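Local coordinates for N-alpha-acetyltransferase 35, NatC auxiliary subunit (Saccharomyces cerevisiae, PDB 6YGA), which serves as the auxiliary subunit of NatC, the N-terminal acetyltransferase that acetylates the N-terminal Met of the L-A virus Gag protein, at residues S550-I561 against A629-V640; N539-I547 against V640-M648. All coordinates share one frame; numbering follows the deposited sequence.

Two long helices of the C-terminal, TPR-like part of the chain, 511-564 and 619-653, run side by side in opposite directions, and both contacts lie along their shared seam. Going from the N terminus, the chain first passes 539-547 and then 550-561, leaves helix 511-564, passes through helices 581-588 and 603-613, and returns on helix 619-653. There 629-640 meets 550-561, so contact 1 closes the inner loop, of 67 residues. Then 640-648 meets 539-547, and contact 2 closes the outer one, of 92 residues, which encloses the first. Val640 serves both contacts, whose centres lie about 16 Å apart.

Contact 1 (S550-I561 against A629-V640); sequences SLCLIEVFQFAI and ATNFIETEVRNV. With EDO (1,2-ethanediol), chain C; EDO (1,2-ethanediol), chain Y.
Ile554 and Ile633 interlock at the middle of an antiparallel helix pair, 550-561 against 629-640, packed by knobs into holes within the TPR-like region. The axes of these segments approach to 9.8 Å with their directions 157° apart. Ile554 sits among Phe632, Ile633, Glu636 and Val637, and Ile633 in turn among Ile554, Phe557, Gln558 and Ile561. With CG1 of Ile554 beside its backbone N, CD1 reaches across to Val637 CG2 at 3.7 Å, while CG2 meets CG2 of Ile633. Farther along, Ile561 CD1 rests on Ala629 CB at 3.9 Å, with the methyls of Thr630 and Ile633 also close by. At the other end Val640 divides its methyls, CG1 against Leu551 CD2 and CG2 against Ser550 CB.

The aromatic pair flanks this core. Phe557 and Phe632 meet obliquely, ring centroids 4.7 Å apart and planes at 44°; Phe557 CE2 lies over one face of Phe632, and Leu553 CD2 comes within 3.5 Å of Phe632 CZ. Phe613 of helix 603-613 adds an edge-to-face partner to Phe557.

Polar contact is confined to the Ser550 end. Glu636 CG lies anti to the backbone N, and the chain then bends at chi2 (67°), which brings the carboxylate to Ser550. Ser550 OG also has Asn546 O, one turn earlier in its own helix, as a hydrogen-bond partner. Two ethanediols, probably from the crystallisation liquor, complete the cluster: O1 of one donates to Ser550 OG, O2 of the other to Glu636 OE2, and OG and OE2 themselves lie 2.6 Å apart.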
loop_
_atom_site.group_PDB
_atom_site.type_symbol
_atom_site.label_atom_id
_atom_site.label_comp_id
_atom_site.label_asym_id
_atom_site.label_seq_id
_atom_site.Cartn_x
_atom_site.Cartn_y
_atom_site.Cartn_z
ATOM N N SER B 550 -22.968 18.348 8.420
ATOM C CA SER B 550 -23.236 19.514 7.586
ATOM C C SER B 550 -22.495 19.435 6.256
ATOM O O SER B 550 -23.061 19.766 5.207
ATOM C CB SER B 550 -22.851 20.790 8.334
ATOM O OG SER B 550 -23.686 21.005 9.457
ATOM N N LEU B 551 -21.229 19.006 6.276
ATOM C CA LEU B 551 -20.444 18.972 5.044
ATOM C C LEU B 551 -21.015 17.970 4.047
ATOM O O LEU B 551 -21.104 18.263 2.849
ATOM C CB LEU B 551 -18.983 18.653 5.359
ATOM C CG LEU B 551 -18.205 19.781 6.040
ATOM C CD1 LEU B 551 -16.794 19.331 6.363
ATOM C CD2 LEU B 551 -18.187 21.021 5.160
ATOM N N CYS B 552 -21.408 16.783 4.522
ATOM C CA CYS B 552 -22.053 15.806 3.649
ATOM C C CYS B 552 -23.326 16.372 3.034
ATOM O O CYS B 552 -23.574 16.203 1.834
ATOM C CB CYS B 552 -22.368 14.531 4.428
ATOM S SG CYS B 552 -20.926 13.689 5.095
ATOM N N LEU B 553 -24.149 17.037 3.846
ATOM C CA LEU B 553 -25.373 17.636 3.327
ATOM C C LEU B 553 -25.055 18.685 2.273
ATOM O O LEU B 553 -25.705 18.747 1.224
ATOM C CB LEU B 553 -26.185 18.243 4.470
ATOM C CG LEU B 553 -27.631 18.640 4.170
ATOM C CD1 LEU B 553 -28.352 17.501 3.468
ATOM C CD2 LEU B 553 -28.357 19.014 5.458
ATOM N N ILE B 554 -24.048 19.520 2.538
ATOM C CA ILE B 554 -23.629 20.518 1.560
ATOM C C ILE B 554 -23.256 19.850 0.244
ATOM O O ILE B 554 -23.612 20.330 -0.837
ATOM C CB ILE B 554 -22.471 21.356 2.128
ATOM C CG1 ILE B 554 -23.005 22.314 3.195
ATOM C CG2 ILE B 554 -21.741 22.104 1.018
ATOM C CD1 ILE B 554 -21.932 22.973 4.014
ATOM N N GLU B 555 -22.557 18.714 0.317
ATOM C CA GLU B 555 -22.213 17.977 -0.895
ATOM C C GLU B 555 -23.458 17.424 -1.582
ATOM O O GLU B 555 -23.564 17.466 -2.813
ATOM C CB GLU B 555 -21.238 16.853 -0.553
ATOM C CG GLU B 555 -19.892 17.330 -0.016
ATOM C CD GLU B 555 -18.894 17.652 -1.118
ATOM O OE1 GLU B 555 -19.316 18.015 -2.238
ATOM O OE2 GLU B 555 -17.679 17.530 -0.865
ATOM N N VAL B 556 -24.412 16.907 -0.802
ATOM C CA VAL B 556 -25.642 16.361 -1.375
ATOM C C VAL B 556 -26.430 17.452 -2.096
ATOM O O VAL B 556 -26.911 17.255 -3.217
ATOM C CB VAL B 556 -26.484 15.674 -0.283
ATOM C CG1 VAL B 556 -27.881 15.346 -0.794
ATOM C CG2 VAL B 556 -25.789 14.405 0.202
ATOM N N PHE B 557 -26.563 18.624 -1.468
ATOM C CA PHE B 557 -27.238 19.739 -2.131
ATOM C C PHE B 557 -26.522 20.137 -3.417
ATOM O O PHE B 557 -27.165 20.395 -4.441
ATOM C CB PHE B 557 -27.338 20.937 -1.187
ATOM C CG PHE B 557 -28.580 20.947 -0.346
ATOM C CD1 PHE B 557 -29.813 21.223 -0.913
ATOM C CD2 PHE B 557 -28.514 20.694 1.013
ATOM C CE1 PHE B 557 -30.961 21.238 -0.141
ATOM C CE2 PHE B 557 -29.657 20.708 1.791
ATOM C CZ PHE B 557 -30.881 20.981 1.212
ATOM N N GLN B 558 -25.188 20.195 -3.382
ATOM C CA GLN B 558 -24.423 20.543 -4.574
ATOM C C GLN B 558 -24.694 19.557 -5.704
ATOM O O GLN B 558 -24.895 19.956 -6.857
ATOM C CB GLN B 558 -22.933 20.580 -4.239
ATOM C CG GLN B 558 -22.052 21.040 -5.381
ATOM C CD GLN B 558 -22.277 22.496 -5.729
ATOM O OE1 GLN B 558 -21.615 23.382 -5.190
ATOM N NE2 GLN B 558 -23.216 22.751 -6.635
ATOM N N PHE B 559 -24.701 18.260 -5.386
ATOM C CA PHE B 559 -25.001 17.245 -6.390
ATOM C C PHE B 559 -26.400 17.439 -6.961
ATOM O O PHE B 559 -26.602 17.361 -8.177
ATOM C CB PHE B 559 -24.854 15.850 -5.775
ATOM C CG PHE B 559 -25.005 14.718 -6.760
ATOM C CD1 PHE B 559 -26.261 14.245 -7.109
ATOM C CD2 PHE B 559 -23.888 14.111 -7.317
ATOM C CE1 PHE B 559 -26.402 13.199 -8.002
ATOM C CE2 PHE B 559 -24.023 13.062 -8.208
ATOM C CZ PHE B 559 -25.282 12.607 -8.553
ATOM N N ALA B 560 -27.381 17.700 -6.089
ATOM C CA ALA B 560 -28.768 17.843 -6.525
ATOM C C ALA B 560 -28.958 19.062 -7.421
ATOM O O ALA B 560 -29.788 19.040 -8.338
ATOM C CB ALA B 560 -29.686 17.925 -5.307
ATOM N N ILE B 561 -28.200 20.132 -7.170
ATOM C CA ILE B 561 -28.221 21.285 -8.064
ATOM C C ILE B 561 -27.660 20.905 -9.428
ATOM O O ILE B 561 -28.229 21.259 -10.468
ATOM C CB ILE B 561 -27.452 22.460 -7.429
ATOM C CG1 ILE B 561 -28.229 23.023 -6.233
ATOM C CG2 ILE B 561 -27.172 23.548 -8.459
ATOM C CD1 ILE B 561 -27.440 24.012 -5.400
ATOM N N ALA B 629 -31.644 26.424 -2.109
ATOM C CA ALA B 629 -30.557 25.454 -2.021
ATOM C C ALA B 629 -29.199 26.143 -1.946
ATOM O O ALA B 629 -28.335 25.738 -1.160
ATOM C CB ALA B 629 -30.608 24.497 -3.209
ATOM N N THR B 630 -28.988 27.180 -2.758
ATOM C CA THR B 630 -27.708 27.881 -2.721
ATOM C C THR B 630 -27.549 28.669 -1.430
ATOM O O THR B 630 -26.448 28.740 -0.872
ATOM C CB THR B 630 -27.571 28.796 -3.935
ATOM O OG1 THR B 630 -28.559 29.833 -3.876
ATOM C CG2 THR B 630 -27.760 27.995 -5.205
ATOM N N ASN B 631 -28.637 29.267 -0.933
ATOM C CA ASN B 631 -28.555 29.994 0.328
ATOM C C ASN B 631 -28.230 29.060 1.485
ATOM O O ASN B 631 -27.525 29.456 2.420
ATOM C CB ASN B 631 -29.859 30.749 0.589
ATOM C CG ASN B 631 -29.846 31.499 1.907
ATOM O OD1 ASN B 631 -29.116 32.476 2.074
ATOM N ND2 ASN B 631 -30.666 31.049 2.847
ATOM N N PHE B 632 -28.707 27.814 1.436
ATOM C CA PHE B 632 -28.349 26.860 2.481
ATOM C C PHE B 632 -26.860 26.539 2.448
ATOM O O PHE B 632 -26.214 26.467 3.500
ATOM C CB PHE B 632 -29.172 25.579 2.346
ATOM C CG PHE B 632 -28.716 24.477 3.258
ATOM C CD1 PHE B 632 -29.194 24.392 4.553
ATOM C CD2 PHE B 632 -27.796 23.535 2.824
ATOM C CE1 PHE B 632 -28.770 23.387 5.397
ATOM C CE2 PHE B 632 -27.367 22.530 3.666
ATOM C CZ PHE B 632 -27.857 22.456 4.954
ATOM N N ILE B 633 -26.302 26.335 1.251
ATOM C CA ILE B 633 -24.884 26.005 1.127
ATOM C C ILE B 633 -24.022 27.122 1.704
ATOM O O ILE B 633 -23.109 26.878 2.501
ATOM C CB ILE B 633 -24.529 25.715 -0.343
ATOM C CG1 ILE B 633 -25.092 24.358 -0.768
ATOM C CG2 ILE B 633 -23.021 25.773 -0.563
ATOM C CD1 ILE B 633 -24.729 23.959 -2.182
ATOM N N GLU B 634 -24.311 28.369 1.321
ATOM C CA GLU B 634 -23.535 29.497 1.826
ATOM C C GLU B 634 -23.733 29.680 3.326
ATOM O O GLU B 634 -22.772 29.947 4.056
ATOM C CB GLU B 634 -23.913 30.775 1.076
ATOM C CG GLU B 634 -23.813 30.664 -0.436
ATOM C CD GLU B 634 -24.149 31.963 -1.141
ATOM O OE1 GLU B 634 -24.055 33.029 -0.497
ATOM O OE2 GLU B 634 -24.506 31.919 -2.335
ATOM N N THR B 635 -24.972 29.543 3.804
ATOM C CA THR B 635 -25.241 29.733 5.226
ATOM C C THR B 635 -24.596 28.633 6.058
ATOM O O THR B 635 -23.982 28.905 7.096
ATOM C CB THR B 635 -26.749 29.782 5.474
ATOM O OG1 THR B 635 -27.306 30.908 4.786
ATOM C CG2 THR B 635 -27.045 29.915 6.958
ATOM N N GLU B 636 -24.716 27.381 5.607
ATOM C CA GLU B 636 -24.170 26.262 6.367
ATOM C C GLU B 636 -22.645 26.250 6.338
ATOM O O GLU B 636 -22.015 25.838 7.319
ATOM C CB GLU B 636 -24.727 24.943 5.832
ATOM C CG GLU B 636 -24.551 23.766 6.775
ATOM C CD GLU B 636 -25.368 23.907 8.048
ATOM O OE1 GLU B 636 -26.279 24.760 8.093
ATOM O OE2 GLU B 636 -25.099 23.156 9.007
ATOM N N VAL B 637 -22.036 26.702 5.239
ATOM C CA VAL B 637 -20.580 26.793 5.195
ATOM C C VAL B 637 -20.075 27.741 6.277
ATOM O O VAL B 637 -19.126 27.423 7.002
ATOM C CB VAL B 637 -20.104 27.212 3.790
ATOM C CG1 VAL B 637 -18.705 27.797 3.853
ATOM C CG2 VAL B 637 -20.120 26.013 2.852
ATOM N N ARG B 638 -20.721 28.898 6.431
ATOM C CA ARG B 638 -20.279 29.841 7.454
ATOM C C ARG B 638 -20.485 29.277 8.855
ATOM O O ARG B 638 -19.655 29.494 9.746
ATOM C CB ARG B 638 -21.006 31.175 7.297
ATOM C CG ARG B 638 -20.762 31.844 5.961
ATOM C CD ARG B 638 -21.292 33.263 5.959
ATOM N NE ARG B 638 -21.107 33.911 4.666
ATOM C CZ ARG B 638 -22.055 34.008 3.740
ATOM N NH1 ARG B 638 -23.258 33.502 3.966
ATOM N NH2 ARG B 638 -21.800 34.617 2.590
ATOM N N ASN B 639 -21.582 28.546 9.072
ATOM C CA ASN B 639 -21.786 27.909 10.370
ATOM C C ASN B 639 -20.723 26.851 10.632
ATOM O O ASN B 639 -20.241 26.711 11.762
ATOM C CB ASN B 639 -23.184 27.295 10.451
ATOM C CG ASN B 639 -24.282 28.341 10.453
ATOM O OD1 ASN B 639 -24.063 29.490 10.838
ATOM N ND2 ASN B 639 -25.474 27.945 10.026
ATOM N N VAL B 640 -20.345 26.095 9.596
ATOM C CA VAL B 640 -19.276 25.110 9.746
ATOM C C VAL B 640 -17.971 25.797 10.123
ATOM O O VAL B 640 -17.240 25.331 11.007
ATOM C CB VAL B 640 -19.130 24.279 8.457
ATOM C CG1 VAL B 640 -17.808 23.520 8.451
ATOM C CG2 VAL B 640 -20.291 23.310 8.325
HETATM C C1 EDO C . -27.093 19.779 9.366
HETATM O O1 EDO C . -25.852 19.488 10.019
HETATM C C2 EDO C . -27.561 21.171 9.775
HETATM O O2 EDO C . -28.788 21.486 9.109
HETATM C C1 EDO Y . -22.400 22.328 12.908
HETATM O O1 EDO Y . -21.162 21.806 13.403
HETATM C C2 EDO Y . -22.148 23.232 11.708
HETATM O O2 EDO Y . -23.372 23.898 11.377
#

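Contact 2 (N539-I547 against V640-M648); sequences NYLLKEINI and VVSSIDEIM. With EDO (1,2-ethanediol), chain Y; EDO (1,2-ethanediol), chain D; EDO (1,2-ethanediol), chain E; EDO (1,2-ethanediol), chain F.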
loop_
_atom_site.group_PDB
_atom_site.type_symbol
_atom_site.label_atom_id
_atom_site.label_comp_id
_atom_site.label_asym_id
_atom_site.label_seq_id
_atom_site.Cartn_x
_atom_site.Cartn_y
_atom_site.Cartn_z
ATOM N N ASN B 539 -19.206 16.776 24.270
ATOM C CA ASN B 539 -19.479 18.062 23.643
ATOM C C ASN B 539 -18.618 18.258 22.402
ATOM O O ASN B 539 -19.086 18.790 21.389
ATOM C CB ASN B 539 -19.243 19.186 24.647
ATOM C CG ASN B 539 -20.351 20.202 24.641
ATOM O OD1 ASN B 539 -21.366 20.033 25.319
ATOM N ND2 ASN B 539 -20.172 21.268 23.870
ATOM N N TYR B 540 -17.355 17.830 22.461
ATOM C CA TYR B 540 -16.480 17.937 21.299
ATOM C C TYR B 540 -16.901 16.972 20.195
ATOM O O TYR B 540 -16.908 17.341 19.015
ATOM C CB TYR B 540 -15.029 17.684 21.711
ATOM C CG TYR B 540 -14.127 17.296 20.560
ATOM C CD1 TYR B 540 -13.801 18.212 19.570
ATOM C CD2 TYR B 540 -13.598 16.014 20.468
ATOM C CE1 TYR B 540 -12.977 17.862 18.514
ATOM C CE2 TYR B 540 -12.769 15.654 19.417
ATOM C CZ TYR B 540 -12.462 16.584 18.442
ATOM O OH TYR B 540 -11.641 16.244 17.388
ATOM N N LEU B 541 -17.251 15.735 20.558
ATOM C CA LEU B 541 -17.680 14.765 19.554
ATOM C C LEU B 541 -18.946 15.228 18.848
ATOM O O LEU B 541 -19.102 15.022 17.638
ATOM C CB LEU B 541 -17.900 13.398 20.202
ATOM C CG LEU B 541 -16.660 12.678 20.734
ATOM C CD1 LEU B 541 -17.052 11.361 21.380
ATOM C CD2 LEU B 541 -15.649 12.452 19.618
ATOM N N LEU B 542 -19.864 15.855 19.586
ATOM C CA LEU B 542 -21.083 16.362 18.968
ATOM C C LEU B 542 -20.775 17.487 17.990
ATOM O O LEU B 542 -21.369 17.559 16.909
ATOM C CB LEU B 542 -22.063 16.831 20.043
ATOM C CG LEU B 542 -22.856 15.720 20.731
ATOM C CD1 LEU B 542 -23.551 16.239 21.980
ATOM C CD2 LEU B 542 -23.867 15.134 19.760
ATOM N N LYS B 543 -19.840 18.372 18.348
ATOM C CA LYS B 543 -19.452 19.443 17.435
ATOM C C LYS B 543 -18.748 18.892 16.201
ATOM O O LYS B 543 -18.961 19.386 15.088
ATOM C CB LYS B 543 -18.557 20.455 18.149
ATOM C CG LYS B 543 -19.293 21.691 18.628
ATOM C CD LYS B 543 -18.372 22.898 18.693
ATOM C CE LYS B 543 -19.175 24.173 18.887
ATOM N NZ LYS B 543 -20.158 24.376 17.785
ATOM N N GLU B 544 -17.905 17.873 16.374
ATOM C CA GLU B 544 -17.207 17.312 15.222
ATOM C C GLU B 544 -18.165 16.566 14.302
ATOM O O GLU B 544 -18.079 16.696 13.076
ATOM C CB GLU B 544 -16.078 16.389 15.673
ATOM C CG GLU B 544 -15.360 15.734 14.505
ATOM C CD GLU B 544 -14.056 15.076 14.897
ATOM O OE1 GLU B 544 -14.079 14.169 15.755
ATOM O OE2 GLU B 544 -13.007 15.469 14.345
ATOM N N ILE B 545 -19.085 15.782 14.871
ATOM C CA ILE B 545 -19.991 15.005 14.031
ATOM C C ILE B 545 -20.989 15.916 13.328
ATOM O O ILE B 545 -21.434 15.615 12.213
ATOM C CB ILE B 545 -20.696 13.909 14.856
ATOM C CG1 ILE B 545 -21.388 12.913 13.926
ATOM C CG2 ILE B 545 -21.706 14.508 15.819
ATOM C CD1 ILE B 545 -20.447 12.278 12.916
ATOM N N ASN B 546 -21.353 17.040 13.949
ATOM C CA ASN B 546 -22.231 17.991 13.277
ATOM C C ASN B 546 -21.519 18.687 12.123
ATOM O O ASN B 546 -22.160 19.047 11.128
ATOM C CB ASN B 546 -22.770 19.015 14.274
ATOM C CG ASN B 546 -24.046 18.549 14.950
ATOM O OD1 ASN B 546 -25.100 18.473 14.318
ATOM N ND2 ASN B 546 -23.958 18.239 16.237
ATOM N N ILE B 547 -20.203 18.876 12.230
ATOM C CA ILE B 547 -19.440 19.401 11.104
ATOM C C ILE B 547 -19.443 18.399 9.958
ATOM O O ILE B 547 -19.685 18.756 8.799
ATOM C CB ILE B 547 -18.010 19.759 11.542
ATOM C CG1 ILE B 547 -18.032 20.977 12.460
ATOM C CG2 ILE B 547 -17.125 20.027 10.335
ATOM C CD1 ILE B 547 -16.691 21.283 13.080
ATOM N N VAL B 640 -20.345 26.095 9.596
ATOM C CA VAL B 640 -19.276 25.110 9.746
ATOM C C VAL B 640 -17.971 25.797 10.123
ATOM O O VAL B 640 -17.240 25.331 11.007
ATOM C CB VAL B 640 -19.130 24.279 8.457
ATOM C CG1 VAL B 640 -17.808 23.520 8.451
ATOM C CG2 VAL B 640 -20.291 23.310 8.325
ATOM N N VAL B 641 -17.666 26.922 9.473
ATOM C CA VAL B 641 -16.455 27.674 9.794
ATOM C C VAL B 641 -16.474 28.119 11.251
ATOM O O VAL B 641 -15.462 28.032 11.955
ATOM C CB VAL B 641 -16.303 28.867 8.831
ATOM C CG1 VAL B 641 -15.182 29.789 9.284
ATOM C CG2 VAL B 641 -16.044 28.366 7.416
ATOM N N SER B 642 -17.630 28.584 11.729
ATOM C CA SER B 642 -17.748 28.977 13.131
ATOM C C SER B 642 -17.517 27.792 14.065
ATOM O O SER B 642 -16.843 27.927 15.092
ATOM C CB SER B 642 -19.119 29.607 13.377
ATOM O OG SER B 642 -19.327 30.699 12.497
ATOM N N SER B 643 -18.056 26.618 13.723
ATOM C CA SER B 643 -17.839 25.440 14.562
ATOM C C SER B 643 -16.377 25.012 14.549
ATOM O O SER B 643 -15.817 24.671 15.598
ATOM C CB SER B 643 -18.731 24.287 14.107
ATOM O OG SER B 643 -20.093 24.554 14.380
ATOM N N ILE B 644 -15.748 25.009 13.371
ATOM C CA ILE B 644 -14.326 24.682 13.291
ATOM C C ILE B 644 -13.515 25.656 14.133
ATOM O O ILE B 644 -12.593 25.256 14.855
ATOM C CB ILE B 644 -13.854 24.677 11.825
ATOM C CG1 ILE B 644 -14.523 23.542 11.049
ATOM C CG2 ILE B 644 -12.337 24.542 11.745
ATOM C CD1 ILE B 644 -14.105 23.475 9.593
ATOM N N ASP B 645 -13.854 26.945 14.067
ATOM C CA ASP B 645 -13.132 27.948 14.841
ATOM C C ASP B 645 -13.238 27.674 16.337
ATOM O O ASP B 645 -12.239 27.746 17.060
ATOM C CB ASP B 645 -13.654 29.346 14.510
ATOM C CG ASP B 645 -13.095 29.882 13.209
ATOM O OD1 ASP B 645 -12.240 29.197 12.614
ATOM O OD2 ASP B 645 -13.507 30.981 12.785
ATOM N N GLU B 646 -14.446 27.352 16.817
ATOM C CA GLU B 646 -14.631 27.038 18.232
ATOM C C GLU B 646 -13.783 25.841 18.647
ATOM O O GLU B 646 -13.182 25.840 19.727
ATOM C CB GLU B 646 -16.110 26.769 18.527
ATOM C CG GLU B 646 -17.032 27.965 18.332
ATOM C CD GLU B 646 -18.473 27.661 18.704
ATOM O OE1 GLU B 646 -18.709 27.186 19.834
ATOM O OE2 GLU B 646 -19.368 27.890 17.863
ATOM N N ILE B 647 -13.724 24.812 17.800
ATOM C CA ILE B 647 -12.894 23.651 18.105
ATOM C C ILE B 647 -11.424 24.046 18.148
ATOM O O ILE B 647 -10.669 23.588 19.015
ATOM C CB ILE B 647 -13.159 22.525 17.089
ATOM C CG1 ILE B 647 -14.599 22.023 17.221
ATOM C CG2 ILE B 647 -12.169 21.378 17.276
ATOM C CD1 ILE B 647 -14.921 20.829 16.338
HETATM N N MSE B 648 -10.997 24.915 17.235
HETATM C CA MSE B 648 -9.600 25.333 17.189
HETATM C C MSE B 648 -9.230 26.141 18.435
HETATM O O MSE B 648 -8.145 25.963 18.986
HETATM C CB MSE B 648 -9.315 26.128 15.908
HETATM C CG MSE B 648 -9.436 25.291 14.630
HETATM SE SE MSE B 648 -8.974 26.229 12.972
HETATM C CE MSE B 648 -7.039 26.333 13.198
HETATM C C1 EDO Y . -22.400 22.328 12.908
HETATM O O1 EDO Y . -21.162 21.806 13.403
HETATM C C2 EDO Y . -22.148 23.232 11.708
HETATM O O2 EDO Y . -23.372 23.898 11.377
HETATM C C1 EDO D . -15.333 16.846 10.706
HETATM O O1 EDO D . -15.308 15.861 9.662
HETATM C C2 EDO D . -14.019 16.841 11.475
HETATM O O2 EDO D . -13.609 15.498 11.753
HETATM C C1 EDO E . -9.328 13.063 12.605
HETATM O O1 EDO E . -9.232 12.297 11.399
HETATM C C2 EDO E . -10.785 13.432 12.855
HETATM O O2 EDO E . -10.902 14.107 14.114
HETATM C C1 EDO F . -12.525 32.382 9.405
HETATM O O1 EDO F . -12.033 31.880 10.652
HETATM C C2 EDO F . -11.482 33.299 8.776
HETATM O O2 EDO F . -10.311 32.548 8.437
#
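The Tyr540 ring presents its edge to Ile647, whose CG2 lies near the ring plane, 3.8 Å from CE1. Beyond the pair, Tyr540 OH hydrogen-bonds to Tyr675 OH of helix 668-701. Glu544 OE2 accepts bonds from two ethanediols, probably from the crystallisation liquor, and shares a weak hydrogen bond with Tyr675 OH.

Between the helices, Ile547 and Ile647 meet end to end, their CD1 atoms 3.7 Å apart. Each is a knob in a hole of the antiparallel pair: Ile547 among Val640, Ser643, Ile644 and Ile647, Ile647 among Tyr540, Lys543, Glu544 and Ile547. The segment axes are 10.0 Å apart at closest, their directions differing by 148°. An extended chi2 (172°) carries Ile547 CD1 far enough to meet Ile644 CG1 as well, at 3.7 Å.

At the more open side the Lys543 chain runs antiparallel to that of Ile647, its CD beside Ile647 CG1. A bend at chi4 (-59°) turns its ammonium between Ser643 and Glu646. NZ makes a weak hydrogen bond to Ser643 OG at 3.4 Å. Its salt bridge to Glu646 OE2 is long, 3.6 Å, and the closer approach to that carboxylate is made by Lys543 CE, 3.2 Å from Glu646 OE1.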